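Local coordinates for protein L-tyrosine isonitrile synthase (Pseudomonas aeruginosa, PDB 3E59) that builds the isonitrile group onto L-tyrosine, drawing the carbon from C2 of ribulose 5-phosphate, a step in paerucumarin biosynthesis, at residues P65-K70 and T279-V284; S80-A85 and D135-M140; S255-P260 and D275-P280. One frame throughout, in Å; residues are numbered along the deposited sequence.

Interaction 1 (P65-K70 and T279-V284); sequences PAFPAK and TPWHGV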
# COMPACT_ATOMS: atom_id res chain seq x y z
N PRO A 65 -3.46 4.21 -2.12
CA PRO A 65 -2.96 4.57 -0.80
C PRO A 65 -1.85 3.60 -0.40
O PRO A 65 -2.10 2.39 -0.23
CB PRO A 65 -4.19 4.40 0.11
CG PRO A 65 -5.35 4.25 -0.82
CD PRO A 65 -4.79 3.58 -2.02
N ALA A 66 -0.63 4.12 -0.26
CA ALA A 66 0.57 3.29 -0.07
C ALA A 66 1.81 4.14 0.17
O ALA A 66 1.76 5.37 0.10
CB ALA A 66 0.79 2.39 -1.29
N PHE A 67 2.93 3.47 0.44
CA PHE A 67 4.24 4.11 0.64
C PHE A 67 4.22 5.20 1.73
O PHE A 67 4.55 6.37 1.45
CB PHE A 67 4.77 4.68 -0.69
CG PHE A 67 5.03 3.65 -1.76
CD1 PHE A 67 4.04 3.37 -2.73
CD2 PHE A 67 6.26 3.00 -1.84
CE1 PHE A 67 4.29 2.43 -3.75
CE2 PHE A 67 6.51 2.06 -2.83
CZ PHE A 67 5.52 1.78 -3.80
N PRO A 68 3.83 4.83 2.96
CA PRO A 68 3.77 5.82 4.04
C PRO A 68 5.13 6.21 4.61
O PRO A 68 5.43 7.39 4.78
CB PRO A 68 2.93 5.11 5.12
CG PRO A 68 3.20 3.67 4.92
CD PRO A 68 3.39 3.50 3.41
N ALA A 69 5.93 5.20 4.95
CA ALA A 69 7.23 5.36 5.57
C ALA A 69 7.67 3.96 5.86
O ALA A 69 6.84 3.05 5.90
CB ALA A 69 7.14 6.14 6.89
N LYS A 70 8.97 3.77 6.05
CA LYS A 70 9.50 2.48 6.44
C LYS A 70 8.99 2.10 7.85
O LYS A 70 8.75 2.98 8.69
CB LYS A 70 11.02 2.51 6.39
CG LYS A 70 11.68 1.41 5.56
CD LYS A 70 11.52 1.60 4.08
CE LYS A 70 12.54 0.78 3.30
NZ LYS A 70 11.97 -0.28 2.43
N THR A 279 4.47 -5.61 2.09
CA THR A 279 4.74 -4.44 1.28
C THR A 279 6.22 -4.01 1.44
O THR A 279 6.84 -4.35 2.45
CB THR A 279 3.80 -3.29 1.64
OG1 THR A 279 4.01 -2.93 3.01
CG2 THR A 279 2.32 -3.69 1.42
N PRO A 280 6.79 -3.31 0.44
CA PRO A 280 8.22 -2.94 0.45
C PRO A 280 8.70 -2.09 1.63
O PRO A 280 9.88 -2.15 1.97
CB PRO A 280 8.40 -2.19 -0.88
CG PRO A 280 7.04 -1.85 -1.37
CD PRO A 280 6.12 -2.89 -0.81
N TRP A 281 7.81 -1.34 2.27
CA TRP A 281 8.19 -0.55 3.45
C TRP A 281 8.19 -1.35 4.75
O TRP A 281 8.49 -0.81 5.81
CB TRP A 281 7.36 0.73 3.58
CG TRP A 281 5.86 0.53 3.46
CD1 TRP A 281 4.96 0.43 4.49
CD2 TRP A 281 5.10 0.41 2.25
NE1 TRP A 281 3.68 0.25 3.99
CE2 TRP A 281 3.74 0.23 2.62
CE3 TRP A 281 5.43 0.45 0.88
CZ2 TRP A 281 2.71 0.08 1.68
CZ3 TRP A 281 4.40 0.30 -0.07
CH2 TRP A 281 3.06 0.12 0.34
N HIS A 282 7.86 -2.64 4.66
CA HIS A 282 7.87 -3.58 5.79
C HIS A 282 8.81 -4.76 5.53
O HIS A 282 8.87 -5.68 6.33
CB HIS A 282 6.46 -4.11 6.08
CG HIS A 282 5.58 -3.12 6.76
ND1 HIS A 282 5.55 -2.97 8.13
CD2 HIS A 282 4.70 -2.22 6.27
CE1 HIS A 282 4.68 -2.03 8.45
NE2 HIS A 282 4.15 -1.55 7.34
N GLY A 283 9.55 -4.72 4.42
CA GLY A 283 10.44 -5.81 4.06
C GLY A 283 11.65 -5.39 3.25
O GLY A 283 12.00 -4.20 3.20
N VAL A 284 12.29 -6.37 2.61
CA VAL A 284 13.53 -6.13 1.84
C VAL A 284 13.47 -6.84 0.50
O VAL A 284 12.89 -7.92 0.39
CB VAL A 284 14.82 -6.60 2.58
CG1 VAL A 284 15.10 -5.75 3.81
CG2 VAL A 284 14.76 -8.09 2.95

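Interaction 2 (S80-A85 and D135-M140); sequences SRPDMA and DALRLM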
# COMPACT_ATOMS: atom_id res chain seq x y z
N SER A 80 15.68 3.72 7.19
CA SER A 80 14.44 4.48 7.16
C SER A 80 14.10 5.04 5.77
O SER A 80 12.99 5.49 5.53
CB SER A 80 14.49 5.61 8.19
OG SER A 80 15.38 6.62 7.79
N ARG A 81 15.06 5.01 4.87
CA ARG A 81 14.84 5.58 3.54
C ARG A 81 14.30 4.52 2.57
O ARG A 81 14.53 3.33 2.77
CB ARG A 81 16.11 6.24 3.02
CG ARG A 81 17.29 5.30 2.87
CD ARG A 81 18.59 6.05 2.65
NE ARG A 81 19.73 5.16 2.81
CZ ARG A 81 20.65 5.26 3.76
NH1 ARG A 81 20.60 6.26 4.64
NH2 ARG A 81 21.64 4.39 3.82
N PRO A 82 13.60 4.96 1.51
CA PRO A 82 13.23 4.04 0.42
C PRO A 82 14.47 3.32 -0.15
O PRO A 82 15.54 3.93 -0.25
CB PRO A 82 12.63 4.96 -0.64
CG PRO A 82 12.28 6.20 0.04
CD PRO A 82 13.13 6.33 1.27
N ASP A 83 14.33 2.05 -0.52
CA ASP A 83 15.46 1.29 -1.08
C ASP A 83 15.05 0.48 -2.31
O ASP A 83 14.05 0.81 -2.97
CB ASP A 83 16.17 0.45 0.01
CG ASP A 83 15.26 -0.61 0.65
OD1 ASP A 83 14.33 -1.13 0.02
OD2 ASP A 83 15.49 -0.94 1.82
N MET A 84 15.82 -0.55 -2.63
CA MET A 84 15.53 -1.39 -3.81
C MET A 84 14.10 -1.98 -3.81
O MET A 84 13.48 -2.13 -4.87
CB MET A 84 16.60 -2.49 -3.95
CG MET A 84 16.51 -3.29 -5.25
SD MET A 84 16.89 -2.35 -6.74
CE MET A 84 18.67 -2.39 -6.70
N ALA A 85 13.55 -2.26 -2.64
CA ALA A 85 12.16 -2.72 -2.56
C ALA A 85 11.17 -1.65 -3.07
O ALA A 85 10.31 -1.96 -3.91
CB ALA A 85 11.82 -3.16 -1.15
N ASP A 135 10.02 12.90 0.45
CA ASP A 135 10.96 13.61 -0.42
C ASP A 135 11.84 12.63 -1.18
O ASP A 135 12.11 12.82 -2.37
CB ASP A 135 11.85 14.58 0.40
CG ASP A 135 11.06 15.73 1.02
OD1 ASP A 135 9.93 16.01 0.58
OD2 ASP A 135 11.58 16.36 1.97
N ALA A 136 12.28 11.59 -0.48
CA ALA A 136 13.14 10.56 -1.07
C ALA A 136 12.39 9.67 -2.07
O ALA A 136 12.96 9.24 -3.07
CB ALA A 136 13.78 9.72 0.03
N LEU A 137 11.11 9.42 -1.81
CA LEU A 137 10.27 8.64 -2.73
C LEU A 137 10.06 9.36 -4.07
O LEU A 137 10.21 8.74 -5.13
CB LEU A 137 8.90 8.31 -2.11
CG LEU A 137 8.18 7.12 -2.73
CD1 LEU A 137 8.70 5.81 -2.13
CD2 LEU A 137 6.67 7.23 -2.55
N ARG A 138 9.71 10.65 -4.00
CA ARG A 138 9.60 11.52 -5.18
C ARG A 138 10.89 11.54 -6.01
O ARG A 138 10.85 11.49 -7.24
CB ARG A 138 9.25 12.96 -4.77
CG ARG A 138 7.78 13.18 -4.43
CD ARG A 138 7.51 14.65 -4.09
NE ARG A 138 6.12 14.90 -3.70
CZ ARG A 138 5.18 15.41 -4.51
NH1 ARG A 138 5.48 15.73 -5.77
NH2 ARG A 138 3.95 15.61 -4.06
N LEU A 139 12.02 11.64 -5.31
CA LEU A 139 13.33 11.67 -5.94
C LEU A 139 13.58 10.33 -6.64
O LEU A 139 14.15 10.29 -7.73
CB LEU A 139 14.40 11.96 -4.88
CG LEU A 139 15.64 12.78 -5.21
CD1 LEU A 139 15.34 13.97 -6.15
CD2 LEU A 139 16.29 13.27 -3.92
N MET A 140 13.13 9.25 -6.01
CA MET A 140 13.25 7.91 -6.58
C MET A 140 12.41 7.78 -7.86
O MET A 140 12.84 7.16 -8.83
CB MET A 140 12.84 6.86 -5.55
CG MET A 140 13.08 5.43 -5.99
SD MET A 140 12.82 4.27 -4.63
CE MET A 140 14.45 4.29 -3.87

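Interaction 3 (S255-P260 and D275-P280); sequences SIHPQP and DDWLTP. With PO4 (phosphate ion), chain E.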
# COMPACT_ATOMS: atom_id res chain seq x y z
N SER A 255 -5.10 -0.92 -4.01
CA SER A 255 -4.82 -1.13 -2.59
C SER A 255 -3.59 -2.01 -2.47
O SER A 255 -3.24 -2.71 -3.42
CB SER A 255 -6.02 -1.80 -1.91
OG SER A 255 -5.86 -1.86 -0.50
N ILE A 256 -2.93 -1.96 -1.32
CA ILE A 256 -1.84 -2.89 -1.02
C ILE A 256 -2.26 -3.93 0.01
O ILE A 256 -1.40 -4.67 0.54
CB ILE A 256 -0.48 -2.17 -0.63
CG1 ILE A 256 -0.69 -1.01 0.34
CG2 ILE A 256 0.19 -1.67 -1.88
CD1 ILE A 256 -0.95 -1.43 1.76
N HIS A 257 -3.57 -3.98 0.29
CA HIS A 257 -4.20 -5.07 1.02
C HIS A 257 -5.04 -5.93 0.08
O HIS A 257 -5.62 -5.41 -0.87
CB HIS A 257 -5.14 -4.57 2.10
CG HIS A 257 -4.52 -3.59 3.03
ND1 HIS A 257 -5.14 -2.41 3.37
CD2 HIS A 257 -3.34 -3.61 3.69
CE1 HIS A 257 -4.36 -1.74 4.21
NE2 HIS A 257 -3.27 -2.45 4.43
N PRO A 258 -5.12 -7.24 0.36
CA PRO A 258 -6.12 -8.10 -0.31
C PRO A 258 -7.50 -7.50 -0.05
O PRO A 258 -7.73 -6.96 1.03
CB PRO A 258 -6.02 -9.43 0.43
CG PRO A 258 -4.69 -9.42 1.07
CD PRO A 258 -4.28 -8.00 1.30
N GLN A 259 -8.40 -7.58 -1.03
CA GLN A 259 -9.71 -6.96 -0.94
C GLN A 259 -10.82 -7.93 -1.31
O GLN A 259 -10.61 -8.81 -2.18
CB GLN A 259 -9.78 -5.69 -1.82
CG GLN A 259 -8.84 -4.53 -1.38
CD GLN A 259 -9.22 -3.88 -0.05
OE1 GLN A 259 -10.34 -4.04 0.45
NE2 GLN A 259 -8.27 -3.12 0.53
N PRO A 260 -12.02 -7.78 -0.69
CA PRO A 260 -13.18 -8.57 -1.12
C PRO A 260 -13.40 -8.35 -2.62
O PRO A 260 -13.13 -7.27 -3.13
CB PRO A 260 -14.35 -7.99 -0.30
CG PRO A 260 -13.72 -7.28 0.87
CD PRO A 260 -12.34 -6.85 0.42
N ASP A 275 3.90 -13.60 0.62
CA ASP A 275 2.95 -13.03 1.56
C ASP A 275 2.16 -11.92 0.89
O ASP A 275 2.72 -10.88 0.53
CB ASP A 275 3.69 -12.50 2.79
CG ASP A 275 2.76 -11.88 3.83
OD1 ASP A 275 1.51 -11.89 3.67
OD2 ASP A 275 3.30 -11.36 4.83
N ASP A 276 0.85 -12.14 0.74
CA ASP A 276 -0.05 -11.15 0.11
C ASP A 276 -0.21 -9.86 0.91
O ASP A 276 -0.65 -8.85 0.35
CB ASP A 276 -1.45 -11.75 -0.15
CG ASP A 276 -1.44 -12.76 -1.28
OD1 ASP A 276 -1.53 -12.36 -2.47
OD2 ASP A 276 -1.37 -13.97 -0.97
N TRP A 277 0.09 -9.90 2.21
CA TRP A 277 0.07 -8.70 3.06
C TRP A 277 1.39 -7.90 3.07
O TRP A 277 1.44 -6.79 3.61
CB TRP A 277 -0.32 -9.08 4.51
CG TRP A 277 -1.76 -9.50 4.63
CD1 TRP A 277 -2.25 -10.77 4.65
CD2 TRP A 277 -2.90 -8.63 4.73
NE1 TRP A 277 -3.62 -10.75 4.77
CE2 TRP A 277 -4.04 -9.45 4.82
CE3 TRP A 277 -3.06 -7.24 4.78
CZ2 TRP A 277 -5.34 -8.92 4.93
CZ3 TRP A 277 -4.36 -6.71 4.90
CH2 TRP A 277 -5.48 -7.56 4.97
N LEU A 278 2.45 -8.47 2.49
CA LEU A 278 3.77 -7.86 2.61
C LEU A 278 3.93 -6.73 1.61
O LEU A 278 3.59 -6.87 0.43
CB LEU A 278 4.89 -8.90 2.42
CG LEU A 278 6.33 -8.44 2.72
CD1 LEU A 278 6.46 -7.88 4.14
CD2 LEU A 278 7.31 -9.60 2.51
N THR A 279 4.47 -5.61 2.09
CA THR A 279 4.74 -4.44 1.28
C THR A 279 6.22 -4.01 1.44
O THR A 279 6.84 -4.35 2.45
CB THR A 279 3.80 -3.29 1.64
OG1 THR A 279 4.01 -2.93 3.01
CG2 THR A 279 2.32 -3.69 1.42
N PRO A 280 6.79 -3.31 0.44
CA PRO A 280 8.22 -2.94 0.45
C PRO A 280 8.70 -2.09 1.63
O PRO A 280 9.88 -2.15 1.97
CB PRO A 280 8.40 -2.19 -0.88
CG PRO A 280 7.04 -1.85 -1.37
CD PRO A 280 6.12 -2.89 -0.81
P PO4 E . -7.23 0.41 2.11
O1 PO4 E . -7.56 -0.98 2.59
O2 PO4 E . -6.26 1.03 3.10
O3 PO4 E . -6.63 0.33 0.70
O4 PO4 E . -8.48 1.26 2.11
O HOH W 1 -0.48 -5.02 3.03

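Interaction 1 (P65-K70 and T279-V284)
The loop that leaves the C-terminal end of strand 60-64, a central strand of the parallel sheet, wraps in residues 65-70 round Trp281, which stands in the loop leading to strand 284-287. Trp281 is the main side chain of this buried contact, and its indole lies against the backbone from Ala66 to Pro68. Pro68 CD sits over one face of the five-membered ring, 3.4 Å from its centroid and 15° off the normal, a CH-pi contact in which the two side chains cross at about a right angle. Phe67 N lies over the same face, nearer the benzo end, 3.4 Å from Trp281 CH2. The opposite face receives Thr279 OG1 from the indole's own loop. At the far end of the indole the Phe67 ring is inclined at 47° to it, with Trp281 CZ3 above the centre of the phenyl face, 3.7 Å from Phe67 CD2. With Trp281 CG between the backbone N and the carbonyl carbon (chi1 49°), the indole is laid back along residues 66-68. Trp281 CB, placed by the backbone, is 3.3 Å from Ala69 O. Helix 127-144 adds Tyr133, which touches both Trp281 and Lys70. The lysine chain bends at chi2 and chi4; its ammonium forms a salt bridge with Glu86, and Lys70 NZ also gives a weak hydrogen bond to Pro280 O at 2.8 Å.

Interaction 2 (S80-A85 and D135-M140)
Pro82 packs against helix 127-144 just ahead of an N-capped helix, 84-103, so the contact joins the lead-in of one helix to the flank of another. The close-packed part is the proline ring, set against three helix residues, Ala136, Leu137 and Met140. Pro82 CD rests 3.7 Å from Ala136 CB, and CG lies almost as near that methyl while approaching Leu137 N. Leu137 is touched more lightly, its CD1 being 4.2 Å from Pro82 CG; it packs also on Phe67 and, in helix 84-103, on Glu86 and Leu90. One turn further along, Met140 extends with CG anti to the backbone N (chi1 -173°) and then bends at chi3, which lays its terminal methyl beside the proline: Met140 CE is 3.8 Å from Pro82 CB. The packing thins toward Ala136, a residue partly open to solvent, whereas the Met140 end is buried. Between side chains the contact is apolar. Asp83, the N-cap residue, takes Ala85 N on the anti side of OD1 at 3.0 Å, 23° out of the carboxylate plane, while Glu86 accepts a hydrogen bond from Asp83 N. The Asp83 carbonyl turns to the other helix, where Asp83 O meets Met140 CE at 3.6 Å.

Interaction 3 (S255-P260 and D275-P280)
Trp277 presents two parts of its indole to the 255-260 segment, a face to Pro258 and an edge to His257. Pro258 CD stands over the centre of the six-membered ring, 3.6 Å from the centroid and 4° off the normal, a CH-pi contact. The imidazole is inclined at 42° to the indole, and His257 CD2 meets the indole edge, 3.5 Å from Trp277 CZ3. At its own edge the imidazole meets a phosphate ion, probably from the crystallisation liquor: His257 ND1 donates to PO4 O1 at 2.9 Å, in the ring plane. These loops follow parallel strands 252-255 and 265-267, and the anion lies by the end of the first. Ser255 OG, which accepts from His257 N in an ST turn, donates to PO4 O3 at 2.6 Å; Gln259 NE2 donates both to that hydroxyl and to the phosphate. Arg253 and Lys265 also hydrogen-bond the phosphate, a cluster consistent with a site for a substrate phosphate such as that of ribulose 5-phosphate. An Asx turn at Asp275 overlaps a type I turn. The Thr279 and Ile256 side chains cross at about a right angle, Thr279 CG2 lying 3.8 Å from Ile256 CB, and one water donates to Ile256 O and Trp277 O.

Going from the N terminus, the chain leaves strand 60-64 through 65-70, reaches 80-85 at the start of helix 84-103, and closes interaction 2 at helix 127-144. That loop is nested inside the much longer one closed by interaction 1, which ends at 279-284. Interaction 3, opened at 255-260 after strand 252-255, closes a short loop through strand 265-267 and finishes in the same loop ahead of strand 284-287, sharing Thr279 and Pro280 with interaction 1. Direct contacts join all three: Pro280 CB meets Ala85 CB, and Ile256 CG1 packs on Ala66 and Trp281. Together they tie loops of the parallel sheet to two helices and to the approach to the mixed sheet.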